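Local coordinates for protein N(2),N(2)-dimethylguanosine tRNA methyltransferase (PDB 2DUL) that probably dimethylates the exocyclic N2 of guanine 26 in a number of tRNAs, with S-adenosyl-L-methionine as the methyl donor, at residues A[130-135]-A[151-156]; A[155-160]-A[233-238]. All blocks are in the same frame, centred on the assembly; numbering follows the deposited sequence.

Contact 1. Residues A[130-135]-A[151-156]; sequences RYFHFI and LRSAKR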
loop_
_atom_site.group_PDB
_atom_site.type_symbol
_atom_site.label_atom_id
_atom_site.label_comp_id
_atom_site.label_asym_id
_atom_site.label_seq_id
_atom_site.Cartn_x
_atom_site.Cartn_y
_atom_site.Cartn_z
ATOM N N ARG A 130 15.872 13.437 -5.686
ATOM C CA ARG A 130 14.731 14.338 -5.883
ATOM C C ARG A 130 14.392 14.418 -7.368
ATOM O O ARG A 130 14.345 15.504 -7.950
ATOM C CB ARG A 130 15.079 15.737 -5.358
ATOM C CG ARG A 130 15.435 15.768 -3.878
ATOM C CD ARG A 130 14.260 15.303 -3.031
ATOM N NE ARG A 130 14.638 15.131 -1.633
ATOM C CZ ARG A 130 13.967 14.376 -0.774
ATOM N NH1 ARG A 130 14.384 14.274 0.481
ATOM N NH2 ARG A 130 12.880 13.718 -1.174
ATOM N N TYR A 131 14.126 13.262 -7.966
ATOM C CA TYR A 131 13.861 13.190 -9.395
ATOM C C TYR A 131 12.503 12.651 -9.831
ATOM O O TYR A 131 11.913 13.158 -10.783
ATOM C CB TYR A 131 14.971 12.352 -10.037
ATOM C CG TYR A 131 14.933 12.286 -11.545
ATOM C CD1 TYR A 131 14.429 11.160 -12.206
ATOM C CD2 TYR A 131 15.414 13.343 -12.316
ATOM C CE1 TYR A 131 14.410 11.094 -13.603
ATOM C CE2 TYR A 131 15.402 13.287 -13.706
ATOM C CZ TYR A 131 14.899 12.161 -14.344
ATOM O OH TYR A 131 14.886 12.104 -15.716
ATOM N N PHE A 132 12.006 11.625 -9.147
ATOM C CA PHE A 132 10.736 11.020 -9.532
ATOM C C PHE A 132 9.476 11.584 -8.894
ATOM O O PHE A 132 9.452 11.892 -7.704
ATOM C CB PHE A 132 10.771 9.507 -9.267
ATOM C CG PHE A 132 11.869 8.789 -9.994
ATOM C CD1 PHE A 132 13.070 8.500 -9.356
ATOM C CD2 PHE A 132 11.711 8.432 -11.329
ATOM C CE1 PHE A 132 14.108 7.867 -10.040
ATOM C CE2 PHE A 132 12.739 7.798 -12.026
ATOM C CZ PHE A 132 13.941 7.516 -11.380
ATOM N N HIS A 133 8.422 11.699 -9.700
ATOM C CA HIS A 133 7.129 12.175 -9.224
ATOM C C HIS A 133 6.437 11.003 -8.529
ATOM O O HIS A 133 5.566 11.189 -7.685
ATOM C CB HIS A 133 6.272 12.662 -10.398
ATOM C CG HIS A 133 6.805 13.892 -11.062
ATOM N ND1 HIS A 133 6.868 15.114 -10.423
ATOM C CD2 HIS A 133 7.321 14.088 -12.299
ATOM C CE1 HIS A 133 7.401 16.007 -11.237
ATOM N NE2 HIS A 133 7.685 15.411 -12.382
ATOM N N PHE A 134 6.826 9.789 -8.905
ATOM C CA PHE A 134 6.250 8.593 -8.302
ATOM C C PHE A 134 7.241 7.444 -8.350
ATOM O O PHE A 134 7.887 7.208 -9.368
ATOM C CB PHE A 134 4.959 8.170 -9.019
ATOM C CG PHE A 134 4.420 6.825 -8.568
ATOM C CD1 PHE A 134 3.990 6.627 -7.256
ATOM C CD2 PHE A 134 4.364 5.751 -9.453
ATOM C CE1 PHE A 134 3.514 5.373 -6.832
ATOM C CE2 PHE A 134 3.889 4.495 -9.039
ATOM C CZ PHE A 134 3.464 4.307 -7.727
ATOM N N ILE A 135 7.367 6.747 -7.228
ATOM C CA ILE A 135 8.247 5.589 -7.140
ATOM C C ILE A 135 7.402 4.456 -6.580
ATOM O O ILE A 135 6.693 4.639 -5.592
ATOM C CB ILE A 135 9.451 5.830 -6.186
ATOM C CG1 ILE A 135 10.404 6.870 -6.781
ATOM C CG2 ILE A 135 10.199 4.512 -5.949
ATOM C CD1 ILE A 135 11.617 7.175 -5.896
ATOM N N LEU A 151 12.935 7.736 -0.282
ATOM C CA LEU A 151 12.489 8.992 0.308
ATOM C C LEU A 151 13.367 10.172 -0.099
ATOM O O LEU A 151 12.985 11.327 0.095
ATOM C CB LEU A 151 12.433 8.871 1.833
ATOM C CG LEU A 151 11.215 8.106 2.352
ATOM C CD1 LEU A 151 11.389 7.770 3.828
ATOM C CD2 LEU A 151 9.957 8.955 2.135
ATOM N N ARG A 152 14.540 9.879 -0.660
ATOM C CA ARG A 152 15.450 10.920 -1.129
ATOM C C ARG A 152 15.373 11.051 -2.656
ATOM O O ARG A 152 15.639 12.118 -3.207
ATOM C CB ARG A 152 16.897 10.611 -0.707
ATOM C CG ARG A 152 17.226 10.988 0.736
ATOM C CD ARG A 152 18.673 10.665 1.110
ATOM N NE ARG A 152 18.822 9.278 1.545
ATOM C CZ ARG A 152 19.425 8.321 0.849
ATOM N NH1 ARG A 152 19.960 8.579 -0.337
ATOM N NH2 ARG A 152 19.472 7.088 1.336
ATOM N N SER A 153 15.000 9.963 -3.327
ATOM C CA SER A 153 14.889 9.930 -4.786
ATOM C C SER A 153 13.578 10.545 -5.306
ATOM O O SER A 153 13.541 11.108 -6.403
ATOM C CB SER A 153 15.006 8.483 -5.278
ATOM O OG SER A 153 15.045 8.411 -6.698
ATOM N N ALA A 154 12.502 10.421 -4.536
ATOM C CA ALA A 154 11.224 11.004 -4.939
ATOM C C ALA A 154 11.330 12.516 -4.727
ATOM O O ALA A 154 12.137 12.961 -3.918
ATOM C CB ALA A 154 10.095 10.446 -4.075
ATOM N N LYS A 155 10.535 13.295 -5.460
ATOM C CA LYS A 155 10.515 14.758 -5.293
ATOM C C LYS A 155 9.984 15.014 -3.877
ATOM O O LYS A 155 9.380 14.126 -3.278
ATOM C CB LYS A 155 9.552 15.414 -6.291
ATOM C CG LYS A 155 9.928 15.298 -7.763
ATOM C CD LYS A 155 11.074 16.219 -8.119
ATOM C CE LYS A 155 11.280 16.279 -9.625
ATOM N NZ LYS A 155 12.467 17.097 -9.981
ATOM N N ARG A 156 10.185 16.225 -3.358
ATOM C CA ARG A 156 9.726 16.562 -2.011
ATOM C C ARG A 156 8.196 16.590 -1.903
ATOM O O ARG A 156 7.632 16.610 -0.805
ATOM C CB ARG A 156 10.338 17.903 -1.571
ATOM C CG ARG A 156 11.868 17.852 -1.455
ATOM C CD ARG A 156 12.455 19.164 -0.931
ATOM N NE ARG A 156 11.994 19.442 0.426
ATOM C CZ ARG A 156 12.444 18.835 1.522
ATOM N NH1 ARG A 156 13.392 17.907 1.448
ATOM N NH2 ARG A 156 11.910 19.135 2.696
HETATM O O HOH W 1 16.002 17.724 -0.441
HETATM O O HOH W 2 12.753 15.603 -12.192
#

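Contact 2. Residues A[155-160]-A[233-238]; sequences KRRGIL and LKDGAR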
loop_
_atom_site.group_PDB
_atom_site.type_symbol
_atom_site.label_atom_id
_atom_site.label_comp_id
_atom_site.label_asym_id
_atom_site.label_seq_id
_atom_site.Cartn_x
_atom_site.Cartn_y
_atom_site.Cartn_z
ATOM N N LYS A 155 10.535 13.295 -5.460
ATOM C CA LYS A 155 10.515 14.758 -5.293
ATOM C C LYS A 155 9.984 15.014 -3.877
ATOM O O LYS A 155 9.380 14.126 -3.278
ATOM C CB LYS A 155 9.552 15.414 -6.291
ATOM C CG LYS A 155 9.928 15.298 -7.763
ATOM C CD LYS A 155 11.074 16.219 -8.119
ATOM C CE LYS A 155 11.280 16.279 -9.625
ATOM N NZ LYS A 155 12.467 17.097 -9.981
ATOM N N ARG A 156 10.185 16.225 -3.358
ATOM C CA ARG A 156 9.726 16.562 -2.011
ATOM C C ARG A 156 8.196 16.590 -1.903
ATOM O O ARG A 156 7.632 16.610 -0.805
ATOM C CB ARG A 156 10.338 17.903 -1.571
ATOM C CG ARG A 156 11.868 17.852 -1.455
ATOM C CD ARG A 156 12.455 19.164 -0.931
ATOM N NE ARG A 156 11.994 19.442 0.426
ATOM C CZ ARG A 156 12.444 18.835 1.522
ATOM N NH1 ARG A 156 13.392 17.907 1.448
ATOM N NH2 ARG A 156 11.910 19.135 2.696
ATOM N N ARG A 157 7.523 16.590 -3.048
ATOM C CA ARG A 157 6.068 16.568 -3.070
ATOM C C ARG A 157 5.666 15.374 -3.929
ATOM O O ARG A 157 4.577 15.331 -4.501
ATOM C CB ARG A 157 5.513 17.868 -3.657
ATOM C CG ARG A 157 5.836 19.107 -2.822
ATOM C CD ARG A 157 5.335 20.381 -3.499
ATOM N NE ARG A 157 5.711 21.596 -2.771
ATOM C CZ ARG A 157 6.964 21.982 -2.531
ATOM N NH1 ARG A 157 7.194 23.106 -1.860
ATOM N NH2 ARG A 157 7.992 21.252 -2.955
ATOM N N GLY A 158 6.571 14.402 -4.003
ATOM C CA GLY A 158 6.326 13.211 -4.792
ATOM C C GLY A 158 5.378 12.215 -4.157
ATOM O O GLY A 158 4.869 12.420 -3.050
ATOM N N ILE A 159 5.147 11.119 -4.869
ATOM C CA ILE A 159 4.259 10.073 -4.399
ATOM C C ILE A 159 5.062 8.800 -4.241
ATOM O O ILE A 159 5.888 8.468 -5.088
ATOM C CB ILE A 159 3.131 9.800 -5.409
ATOM C CG1 ILE A 159 2.347 11.087 -5.659
ATOM C CG2 ILE A 159 2.236 8.685 -4.894
ATOM C CD1 ILE A 159 1.489 11.036 -6.901
ATOM N N LEU A 160 4.826 8.091 -3.148
ATOM C CA LEU A 160 5.538 6.852 -2.917
ATOM C C LEU A 160 4.559 5.700 -2.777
ATOM O O LEU A 160 3.607 5.774 -2.005
ATOM C CB LEU A 160 6.400 6.965 -1.655
ATOM C CG LEU A 160 7.405 5.849 -1.360
ATOM C CD1 LEU A 160 8.387 5.715 -2.523
ATOM C CD2 LEU A 160 8.157 6.177 -0.065
ATOM N N LEU A 233 4.090 12.920 -0.366
ATOM C CA LEU A 233 5.065 13.611 0.463
ATOM C C LEU A 233 4.699 15.091 0.588
ATOM O O LEU A 233 4.262 15.715 -0.380
ATOM C CB LEU A 233 6.466 13.448 -0.138
ATOM C CG LEU A 233 6.937 11.989 -0.227
ATOM C CD1 LEU A 233 8.305 11.920 -0.879
ATOM C CD2 LEU A 233 6.992 11.377 1.164
ATOM N N LYS A 234 4.857 15.630 1.791
ATOM C CA LYS A 234 4.560 17.033 2.069
ATOM C C LYS A 234 5.878 17.738 2.392
ATOM O O LYS A 234 6.656 17.271 3.225
ATOM C CB LYS A 234 3.592 17.133 3.249
ATOM C CG LYS A 234 2.374 16.220 3.122
ATOM C CD LYS A 234 1.545 16.543 1.881
ATOM C CE LYS A 234 0.912 17.927 1.970
ATOM N NZ LYS A 234 -0.016 18.031 3.136
ATOM N N ASP A 235 6.123 18.871 1.739
ATOM C CA ASP A 235 7.373 19.600 1.918
ATOM C C ASP A 235 7.382 20.648 3.027
ATOM O O ASP A 235 6.717 21.679 2.918
ATOM C CB ASP A 235 7.763 20.261 0.593
ATOM C CG ASP A 235 9.165 20.848 0.614
ATOM O OD1 ASP A 235 9.823 20.836 1.679
ATOM O OD2 ASP A 235 9.609 21.333 -0.448
ATOM N N GLY A 236 8.150 20.384 4.082
ATOM C CA GLY A 236 8.245 21.329 5.183
ATOM C C GLY A 236 8.445 20.712 6.556
ATOM O O GLY A 236 7.833 19.698 6.886
ATOM N N ALA A 237 9.303 21.336 7.361
ATOM C CA ALA A 237 9.585 20.860 8.712
ATOM C C ALA A 237 8.299 20.789 9.534
ATOM O O ALA A 237 8.049 19.806 10.230
ATOM C CB ALA A 237 10.598 21.788 9.400
ATOM N N ARG A 238 7.483 21.837 9.436
ATOM C CA ARG A 238 6.225 21.911 10.166
ATOM C C ARG A 238 5.317 20.769 9.724
ATOM O O ARG A 238 4.591 20.192 10.530
ATOM C CB ARG A 238 5.511 23.239 9.888
ATOM C CG ARG A 238 6.385 24.496 9.943
ATOM C CD ARG A 238 7.506 24.517 8.877
ATOM N NE ARG A 238 7.116 23.891 7.613
ATOM C CZ ARG A 238 6.088 24.271 6.863
ATOM N NH1 ARG A 238 5.823 23.632 5.736
ATOM N NH2 ARG A 238 5.327 25.293 7.237
#

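Contact 1. Residues A[130-135]-A[151-156]
Arg130 curls back over the end of helix 144-153, in the beta-alpha-beta crossover of the Rossmann-like methyltransferase core that leads from strand 132-137 through that helix to strand 158-164. Its NH2 gives Ala154 O a bond of 2.9 Å, with a weaker, bent one to Leu151 O, while its backbone N binds Arg152 O at 2.8 Å. Arg152 O lies over one face of the guanidinium and Arg156 CG over the opposite one, both offset toward the rim; a bend at chi2 (-62°) brings a chain that sets out away from the helix back onto these carbonyls. Ser153 O is gripped twice, by Tyr131 N at 2.7 Å and Phe132 N at 3.2 Å, from opposite faces of its plane. A short parallel bridge pairs Phe132 with Ala154, and Lys155 N returns a bond to Phe132 O. Ile135 CD1 packs against Ser153 CB and Ala154 CB. Ser153 OG lies in plane at the edge of the Phe132 ring; farther out, OG bonds to Arg128 O and that ring meets Trp75 edge-to-face. Lys155 runs alongside His133 and crosses the loop, its NZ 3.2 Å from Arg130 O and joined to Tyr131 O through a water.

Contact 2. Residues A[155-160]-A[233-238]
A type I beta turn, Lys155 to Gly158, opens strand 158-164 of the central methyltransferase sheet and meets the end of its antiparallel neighbour, strand 226-235. Gly158 N closes the turn on Lys155 O at 2.9 Å. The strands are joined here by Leu233 N, which bonds to Gly158 O at 2.8 Å; beside it Arg157 CA approaches Leu233 O in a CA-H...O contact. Leu233 points into the turn: its CB lies against Arg156 O and its CD1 reaches Lys155 O at 3.4 Å, while the same side chain also packs on Leu151 and Ile215. Beyond this pairing, Asp235 joins two arginines in a salt-bridge network. A chi1 of -170° turns CG away from the backbone N and sets the carboxylate between them. OD1 takes both NE and NH2 of Arg156 at 2.9 Å each, the NE bond being weak; OD1 lies in the guanidinium plane, but NH2 meets it from above the carboxylate plane. Arg156 NH2 has a second partner in Tyr211 O. The two positive charges would probably favour an ionised Asp235. Arg157, extended from CG to NE, swings its guanidinium across the aspartate, so that Asp235 CB sits over the centre of its face and NH2 reaches OD2 at 3.0 Å.

Overall arrangement
Contacts 1 and 2 share Lys155 and Arg156, where segment 151-156 runs into 155-160, and their centres are about 9 Å apart. Both serve the same sheet: strand 158-164 is flanked by 132-137 and by 226-235, and His133 O to Ile159 N (2.8 Å) and Ile135 N to Ile159 O (3.1 Å) are probable hydrogen bonds joining strand 132-137 to strand 158-164. Both are partly buried. Contact 1 relies on main-chain carbonyls at a helix end, with Phe132, Ser153 and Ile135 on its buried side; contact 2 has a buried Leu233 but depends more on charge near the surface. Arg156 belongs to both, joining the carbonyl-rich helix end to the charged strand end.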